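Local atomic coordinates of serine acetyltransferase 1, putative (Entamoeba histolytica, PDB entry 7BW9), a protein that probably transfers an acetyl group to serine, an early step of cysteine biosynthesis, and binds cysteine. Residues F23-F29 and D48-R53. Residues are numbered along the deposited sequence; the frame is centred on the assembly and turned at random.
Sequences FKSTKQF and DFFTRR
Ser25 lies against Asp48, their CA atoms 5.7 Å apart, and Phe29 against Phe49, where an irregular loop runs past a short, weakly bonded helical turn. No backbone bond joins the two directly. Instead a water accepts from Phe29 N and donates to Asp48 O, and side chains reach across to the opposite main chain. Asp48 suits its place because a short side chain directed at the loop brings an acceptor to the backbone: OD2 takes the N-H of Ser25 on its anti side, at 3.1 Å and nearly straight. Ser25 has OG anti to its own N, which sets the hydroxyl beside its carbonyl carbon, facing forward to accept from Lys27 N in an ST turn.

The contact lies in the helical part of the chain, apart from the left-handed beta-helix built by its hexapeptide repeats. The flat apolar rings of Phe29 and Phe49 suit the buried side: Phe49 rests on helix 120-126, while Phe29 meets Tyr79 of the second subunit edge-to-face. Between themselves these rings are nearly parallel but slid apart, planes at 28°, touching through Phe29 CE1 and Phe49 CD1 at 3.7 Å; the ring edge of Phe49 also faces Phe23 O.

A primary amide suits position 28, serving a backbone N-H and a carbonyl together: bent at chi2 (72°), Gln28 accepts from Arg53 N through OE1 at 2.9 Å and gives NE2 to Thr51 O at 3.3 Å, from above the carbonyl plane. The aliphatic part of Arg53 crosses it, CD 3.7 Å from Gln28 CB, and carries one guanidinium face over Thr26 O, too poorly angled for a hydrogen bond.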
ATOM      1  N   PHE A  23       9.680  -2.796 -27.683  1.00 30.64           N
ATOM      2  CA  PHE A  23      10.236  -3.228 -26.409  1.00 35.44           C
ATOM      3  C   PHE A  23      11.697  -2.865 -26.235  1.00 41.36           C
ATOM      4  O   PHE A  23      12.266  -3.148 -25.175  1.00 46.19           O
ATOM      5  CB  PHE A  23      10.081  -4.739 -26.249  1.00 33.37           C
ATOM      6  CG  PHE A  23       8.675  -5.159 -25.982  1.00 34.97           C
ATOM      7  CD1 PHE A  23       8.127  -5.012 -24.718  1.00 26.74           C
ATOM      8  CD2 PHE A  23       7.889  -5.673 -27.000  1.00 35.07           C
ATOM      9  CE1 PHE A  23       6.822  -5.393 -24.474  1.00 21.23           C
ATOM     10  CE2 PHE A  23       6.583  -6.055 -26.765  1.00 26.78           C
ATOM     11  CZ  PHE A  23       6.050  -5.916 -25.495  1.00 31.67           C
ATOM     12  N   LYS A  24      12.322  -2.266 -27.241  1.00 45.21           N
ATOM     13  CA  LYS A  24      13.744  -1.967 -27.203  1.00 35.82           C
ATOM     14  C   LYS A  24      13.948  -0.481 -26.985  1.00 41.17           C
ATOM     15  O   LYS A  24      13.072   0.337 -27.283  1.00 51.89           O
ATOM     16  CB  LYS A  24      14.428  -2.420 -28.493  1.00 42.30           C
ATOM     17  CG  LYS A  24      14.192  -3.891 -28.789  1.00 38.60           C
ATOM     18  CD  LYS A  24      14.683  -4.287 -30.164  1.00 38.18           C
ATOM     19  CE  LYS A  24      15.499  -5.561 -30.089  1.00 41.79           C
ATOM     20  NZ  LYS A  24      15.661  -6.230 -31.414  1.00 50.20           N
ATOM     21  N   SER A  25      15.106  -0.141 -26.437  1.00 43.28           N
ATOM     22  CA  SER A  25      15.400   1.253 -26.159  1.00 42.15           C
ATOM     23  C   SER A  25      16.908   1.393 -26.010  1.00 46.65           C
ATOM     24  O   SER A  25      17.565   0.549 -25.389  1.00 44.76           O
ATOM     25  CB  SER A  25      14.657   1.730 -24.906  1.00 40.50           C
ATOM     26  OG  SER A  25      15.300   2.823 -24.276  1.00 36.31           O
ATOM     27  N   THR A  26      17.449   2.444 -26.611  1.00 39.73           N
ATOM     28  CA  THR A  26      18.872   2.725 -26.584  1.00 42.99           C
ATOM     29  C   THR A  26      19.247   3.665 -25.460  1.00 44.08           C
ATOM     30  O   THR A  26      20.395   4.107 -25.397  1.00 49.63           O
ATOM     31  CB  THR A  26      19.305   3.327 -27.917  1.00 45.21           C
ATOM     32  OG1 THR A  26      18.640   4.585 -28.099  1.00 43.42           O
ATOM     33  CG2 THR A  26      18.936   2.396 -29.067  1.00 40.16           C
ATOM     34  N   LYS A  27      18.313   3.979 -24.574  1.00 34.87           N
ATOM     35  CA  LYS A  27      18.512   5.019 -23.583  1.00 38.77           C
ATOM     36  C   LYS A  27      18.983   4.426 -22.260  1.00 39.60           C
ATOM     37  O   LYS A  27      18.921   3.215 -22.023  1.00 42.58           O
ATOM     38  CB  LYS A  27      17.218   5.812 -23.400  1.00 48.09           C
ATOM     39  CG  LYS A  27      16.383   5.865 -24.673  1.00 52.48           C
ATOM     40  CD  LYS A  27      15.531   7.112 -24.736  1.00 49.22           C
ATOM     41  CE  LYS A  27      14.099   6.819 -24.350  1.00 41.45           C
ATOM     42  NZ  LYS A  27      13.210   7.919 -24.798  1.00 48.64           N
ATOM     43  N   GLN A  28      19.463   5.305 -21.391  1.00 36.52           N
ATOM     44  CA  GLN A  28      20.013   4.930 -20.091  1.00 44.22           C
ATOM     45  C   GLN A  28      19.114   5.540 -19.015  1.00 36.50           C
ATOM     46  O   GLN A  28      19.200   6.739 -18.736  1.00 36.83           O
ATOM     47  CB  GLN A  28      21.463   5.406 -19.965  1.00 43.25           C
ATOM     48  CG  GLN A  28      22.089   5.213 -18.595  1.00 39.52           C
ATOM     49  CD  GLN A  28      22.395   3.761 -18.303  1.00 43.78           C
ATOM     50  OE1 GLN A  28      23.456   3.250 -18.664  1.00 43.89           O
ATOM     51  NE2 GLN A  28      21.457   3.081 -17.649  1.00 50.27           N
ATOM     52  N   PHE A  29      18.212   4.693 -18.402  1.00 35.04           N
ATOM     53  CA  PHE A  29      17.325   5.230 -17.376  1.00 32.53           C
ATOM     54  C   PHE A  29      17.982   5.153 -16.008  1.00 24.77           C
ATOM     55  O   PHE A  29      18.841   4.302 -15.776  1.00 29.72           O
ATOM     56  CB  PHE A  29      16.006   4.456 -17.337  1.00 30.42           C
ATOM     57  CG  PHE A  29      15.271   4.444 -18.639  1.00 28.30           C
ATOM     58  CD1 PHE A  29      15.549   3.483 -19.602  1.00 23.73           C
ATOM     59  CD2 PHE A  29      14.280   5.386 -18.895  1.00 36.74           C
ATOM     60  CE1 PHE A  29      14.858   3.471 -20.811  1.00 33.52           C
ATOM     61  CE2 PHE A  29      13.586   5.382 -20.093  1.00 31.50           C
ATOM     62  CZ  PHE A  29      13.877   4.421 -21.056  1.00 35.71           C
ATOM     63  N   ASP A  48      16.968  -3.384 -21.282  1.00 23.70           N
ATOM     64  CA  ASP A  48      17.046  -2.040 -21.849  1.00 27.13           C
ATOM     65  C   ASP A  48      16.464  -0.972 -20.929  1.00 31.25           C
ATOM     66  O   ASP A  48      16.891   0.185 -21.002  1.00 36.14           O
ATOM     67  CB  ASP A  48      16.348  -1.992 -23.206  1.00 30.95           C
ATOM     68  CG  ASP A  48      17.159  -2.662 -24.306  1.00 31.97           C
ATOM     69  OD1 ASP A  48      18.165  -3.346 -23.995  1.00 35.58           O
ATOM     70  OD2 ASP A  48      16.776  -2.514 -25.486  1.00 41.78           O
ATOM     71  N   PHE A  49      15.537  -1.327 -20.035  1.00 25.46           N
ATOM     72  CA  PHE A  49      14.896  -0.317 -19.197  1.00 23.23           C
ATOM     73  C   PHE A  49      15.430  -0.273 -17.776  1.00 22.98           C
ATOM     74  O   PHE A  49      15.102   0.666 -17.035  1.00 28.20           O
ATOM     75  CB  PHE A  49      13.369  -0.537 -19.183  1.00 21.81           C
ATOM     76  CG  PHE A  49      12.758  -0.445 -20.552  1.00 23.12           C
ATOM     77  CD1 PHE A  49      12.328   0.771 -21.050  1.00 29.67           C
ATOM     78  CD2 PHE A  49      12.687  -1.562 -21.372  1.00 25.26           C
ATOM     79  CE1 PHE A  49      11.797   0.859 -22.329  1.00 25.29           C
ATOM     80  CE2 PHE A  49      12.164  -1.477 -22.647  1.00 27.45           C
ATOM     81  CZ  PHE A  49      11.717  -0.264 -23.126  1.00 26.24           C
ATOM     82  N   PHE A  50      16.245  -1.240 -17.372  1.00 20.98           N
ATOM     83  CA  PHE A  50      16.644  -1.330 -15.974  1.00 18.64           C
ATOM     84  C   PHE A  50      18.142  -1.463 -15.721  1.00 21.72           C
ATOM     85  O   PHE A  50      18.542  -1.455 -14.552  1.00 24.79           O
ATOM     86  CB  PHE A  50      15.938  -2.517 -15.295  1.00 21.72           C
ATOM     87  CG  PHE A  50      14.431  -2.372 -15.212  1.00 16.86           C
ATOM     88  CD1 PHE A  50      13.846  -1.576 -14.238  1.00 17.56           C
ATOM     89  CD2 PHE A  50      13.610  -3.038 -16.107  1.00 18.07           C
ATOM     90  CE1 PHE A  50      12.463  -1.451 -14.158  1.00 23.12           C
ATOM     91  CE2 PHE A  50      12.216  -2.920 -16.032  1.00 17.44           C
ATOM     92  CZ  PHE A  50      11.647  -2.124 -15.058  1.00 17.49           C
ATOM     93  N   THR A  51      18.981  -1.606 -16.744  1.00 24.65           N
ATOM     94  CA  THR A  51      20.400  -1.844 -16.508  1.00 26.27           C
ATOM     95  C   THR A  51      21.253  -0.747 -17.122  1.00 26.86           C
ATOM     96  O   THR A  51      20.858  -0.095 -18.095  1.00 30.67           O
ATOM     97  CB  THR A  51      20.869  -3.180 -17.092  1.00 21.06           C
ATOM     98  OG1 THR A  51      20.724  -3.147 -18.514  1.00 19.44           O
ATOM     99  CG2 THR A  51      20.070  -4.329 -16.517  1.00 20.70           C
ATOM    100  N   ARG A  52      22.451  -0.591 -16.552  1.00 26.59           N
ATOM    101  CA  ARG A  52      23.503   0.215 -17.159  1.00 35.40           C
ATOM    102  C   ARG A  52      23.884  -0.335 -18.529  1.00 31.65           C
ATOM    103  O   ARG A  52      24.023  -1.545 -18.713  1.00 33.13           O
ATOM    104  CB  ARG A  52      24.730   0.225 -16.254  1.00 42.29           C
ATOM    105  CG  ARG A  52      24.733   1.314 -15.208  1.00 48.12           C
ATOM    106  CD  ARG A  52      25.896   1.098 -14.265  1.00 61.41           C
ATOM    107  NE  ARG A  52      27.152   0.914 -14.996  1.00 69.20           N
ATOM    108  CZ  ARG A  52      28.284   0.482 -14.446  1.00 67.70           C
ATOM    109  NH1 ARG A  52      28.325   0.187 -13.152  1.00 57.17           N
ATOM    110  NH2 ARG A  52      29.378   0.343 -15.190  1.00 66.73           N
ATOM    111  N   ARG A  53      24.072   0.566 -19.493  1.00 34.68           N
ATOM    112  CA  ARG A  53      24.295   0.136 -20.872  1.00 39.92           C
ATOM    113  C   ARG A  53      25.520  -0.771 -21.011  1.00 38.73           C
ATOM    114  O   ARG A  53      25.559  -1.620 -21.908  1.00 38.38           O
ATOM    115  CB  ARG A  53      24.416   1.356 -21.780  1.00 41.41           C
ATOM    116  CG  ARG A  53      23.180   2.232 -21.760  1.00 46.89           C
ATOM    117  CD  ARG A  53      23.404   3.546 -22.486  1.00 52.03           C
ATOM    118  NE  ARG A  53      23.755   3.342 -23.888  1.00 61.52           N
ATOM    119  CZ  ARG A  53      23.499   4.219 -24.853  1.00 67.52           C
ATOM    120  NH1 ARG A  53      22.873   5.361 -24.562  1.00 51.02           N
ATOM    121  NH2 ARG A  53      23.862   3.951 -26.108  1.00 55.23           N
TER
HETATM  122  O   HOH W   1      18.077   1.680 -18.678  1.00 32.53           O